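PDB 2YMZ: galectin 2 from Gallus gallus, which probably binds carbohydrates, as a prototype galectin of the galactoside-binding lectin family. Local coordinates for residues F104-R107 with H108-K112. Residues are numbered along the deposited sequence; the frame is centred on the assembly and turned at random.
Sequences FPNR and HGYDK
The carboxamide of N106 takes hold of a single residue, Y110, from both of its ends. N106 ND2 donates to Y110 O at 2.9 Å in a nearly straight bond (161°) that lies in the amide plane and meets a lone pair of the carbonyl, while OD1 accepts a weak bond from Y110 N. With CG anti to the backbone N (chi1 -176°), the amide reaches past the type I turn N106-G109, whose own closing bond runs from G109 N to N106 O at 3.2 Å. Water 1 donates to N106 OD1 and accepts from H108 N at 2.8 Å, tying the amide to the middle of the turn. R107 and H108 lie side by side, pointing the same way; R107 CB sits over the centre of the imidazole face, 3.8 Å from its centroid, a CH-pi contact. Both side chains bond to S58 OG, through R107 NH1 and H108 NE2, and R107 NH2 also reaches Q66 O. This loop joins strand 101-105 to strand 112-120, in opposite sheets of the galectin beta sandwich. N106 ND2 also bonds G89 O, which sets which end of the buried amide is nitrogen and probably ties the turn to the 80-88/91-95 hairpin.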
ATOM      1  N   PHE A 104      -9.423   9.513  18.620  1.00 22.55           N
ATOM      2  CA  PHE A 104      -8.127   9.473  19.334  1.00 21.94           C
ATOM      3  C   PHE A 104      -7.382  10.797  19.173  1.00 25.00           C
ATOM      4  O   PHE A 104      -7.198  11.283  18.030  1.00 23.16           O
ATOM      5  CB  PHE A 104      -7.205   8.366  18.754  1.00 21.94           C
ATOM      6  CG  PHE A 104      -5.986   8.094  19.583  1.00 21.65           C
ATOM      7  CD1 PHE A 104      -6.128   7.529  20.881  1.00 22.17           C
ATOM      8  CD2 PHE A 104      -4.702   8.359  19.106  1.00 22.44           C
ATOM      9  CE1 PHE A 104      -5.000   7.246  21.662  1.00 21.14           C
ATOM     10  CE2 PHE A 104      -3.570   8.117  19.897  1.00 22.03           C
ATOM     11  CZ  PHE A 104      -3.717   7.556  21.189  1.00 20.28           C
ATOM     12  N   PRO A 105      -6.877  11.371  20.296  1.00 26.24           N
ATOM     13  CA  PRO A 105      -6.241  12.684  20.200  1.00 25.85           C
ATOM     14  C   PRO A 105      -4.946  12.659  19.436  1.00 23.27           C
ATOM     15  O   PRO A 105      -4.182  11.693  19.463  1.00 24.62           O
ATOM     16  CB  PRO A 105      -5.942  13.055  21.660  1.00 28.45           C
ATOM     17  CG  PRO A 105      -5.772  11.724  22.331  1.00 26.70           C
ATOM     18  CD  PRO A 105      -6.847  10.872  21.701  1.00 24.84           C
ATOM     19  N   ASN A 106      -4.748  13.733  18.670  1.00 23.59           N
ATOM     20  CA  ASN A 106      -3.459  13.971  18.030  1.00 25.16           C
ATOM     21  C   ASN A 106      -2.577  14.596  19.060  1.00 29.98           C
ATOM     22  O   ASN A 106      -2.321  15.830  19.006  1.00 28.53           O
ATOM     23  CB  ASN A 106      -3.648  14.964  16.820  1.00 26.68           C
ATOM     24  CG  ASN A 106      -2.378  15.191  16.041  1.00 26.57           C
ATOM     25  OD1 ASN A 106      -1.364  14.574  16.281  1.00 25.37           O
ATOM     26  ND2 ASN A 106      -2.434  16.112  15.040  1.00 27.89           N
ATOM     27  N   ARG A 107      -2.130  13.765  20.012  1.00 28.98           N
ATOM     28  CA  ARG A 107      -1.389  14.189  21.201  1.00 32.82           C
ATOM     29  C   ARG A 107      -0.156  14.976  20.925  1.00 33.22           C
ATOM     30  O   ARG A 107       0.150  15.914  21.669  1.00 35.74           O
ATOM     31  CB  ARG A 107      -0.879  12.939  21.946  1.00 31.29           C
ATOM     32  CG  ARG A 107      -1.979  12.161  22.535  1.00 31.25           C
ATOM     33  CD  ARG A 107      -1.402  10.852  23.051  1.00 29.32           C
ATOM     34  NE  ARG A 107      -2.468  10.340  23.859  1.00 33.99           N
ATOM     35  CZ  ARG A 107      -2.516   9.095  24.286  1.00 30.53           C
ATOM     36  NH1 ARG A 107      -1.573   8.259  23.897  1.00 23.34           N
ATOM     37  NH2 ARG A 107      -3.538   8.738  25.070  1.00 28.29           N
ATOM     38  N   HIS A 108       0.608  14.570  19.907  1.00 31.36           N
ATOM     39  CA  HIS A 108       1.911  15.150  19.733  1.00 33.92           C
ATOM     40  C   HIS A 108       1.894  16.226  18.657  1.00 33.32           C
ATOM     41  O   HIS A 108       2.930  16.743  18.271  1.00 33.36           O
ATOM     42  CB  HIS A 108       2.927  14.056  19.468  1.00 38.54           C
ATOM     43  CG  HIS A 108       2.804  12.910  20.433  1.00 42.09           C
ATOM     44  ND1 HIS A 108       3.177  13.004  21.763  1.00 45.31           N
ATOM     45  CD2 HIS A 108       2.343  11.641  20.262  1.00 48.47           C
ATOM     46  CE1 HIS A 108       2.941  11.852  22.366  1.00 51.79           C
ATOM     47  NE2 HIS A 108       2.425  11.010  21.482  1.00 54.99           N
ATOM     48  N   GLY A 109       0.700  16.566  18.199  1.00 31.95           N
ATOM     49  CA  GLY A 109       0.560  17.709  17.297  1.00 37.89           C
ATOM     50  C   GLY A 109       1.137  17.539  15.911  1.00 35.74           C
ATOM     51  O   GLY A 109       1.479  18.521  15.261  1.00 36.51           O
ATOM     52  N   TYR A 110       1.194  16.299  15.406  1.00 30.24           N
ATOM     53  CA  TYR A 110       1.590  16.087  14.000  1.00 30.71           C
ATOM     54  C   TYR A 110       0.828  17.005  13.068  1.00 30.58           C
ATOM     55  O   TYR A 110      -0.411  17.121  13.154  1.00 29.25           O
ATOM     56  CB  TYR A 110       1.205  14.658  13.538  1.00 31.10           C
ATOM     57  CG  TYR A 110       2.132  13.574  14.019  1.00 31.40           C
ATOM     58  CD1 TYR A 110       2.185  13.217  15.354  1.00 30.83           C
ATOM     59  CD2 TYR A 110       2.973  12.928  13.113  1.00 31.56           C
ATOM     60  CE1 TYR A 110       3.059  12.237  15.812  1.00 33.31           C
ATOM     61  CE2 TYR A 110       3.853  11.937  13.540  1.00 35.78           C
ATOM     62  CZ  TYR A 110       3.870  11.592  14.905  1.00 35.21           C
ATOM     63  OH  TYR A 110       4.722  10.592  15.334  1.00 38.86           O
ATOM     64  N   ASP A 111       1.518  17.583  12.087  1.00 32.91           N
ATOM     65  CA  ASP A 111       0.738  18.269  11.074  1.00 34.61           C
ATOM     66  C   ASP A 111       0.711  17.499   9.765  1.00 32.84           C
ATOM     67  O   ASP A 111      -0.102  17.781   8.880  1.00 35.80           O
ATOM     68  CB  ASP A 111       1.227  19.738  10.876  1.00 45.20           C
ATOM     69  CG  ASP A 111       2.674  19.847  10.352  1.00 54.67           C
ATOM     70  OD1 ASP A 111       3.485  18.887  10.412  1.00 56.92           O
ATOM     71  OD2 ASP A 111       3.020  20.960   9.893  1.00 65.07           O
ATOM     72  N   LYS A 112       1.601  16.508   9.658  1.00 28.76           N
ATOM     73  CA  LYS A 112       1.692  15.713   8.459  1.00 29.61           C
ATOM     74  C   LYS A 112       2.024  14.285   8.916  1.00 26.46           C
ATOM     75  O   LYS A 112       2.889  14.089   9.756  1.00 28.73           O
ATOM     76  CB  LYS A 112       2.817  16.285   7.573  1.00 32.32           C
ATOM     77  CG  LYS A 112       3.195  15.474   6.347  1.00 35.70           C
ATOM     78  CD  LYS A 112       4.574  15.973   5.888  1.00 44.30           C
ATOM     79  CE  LYS A 112       5.176  15.018   4.880  1.00 48.99           C
ATOM     80  NZ  LYS A 112       6.178  15.664   3.979  1.00 61.69           N
TER
HETATM   81  O   HOH W   1       0.064  12.697  17.890  1.00 33.61           O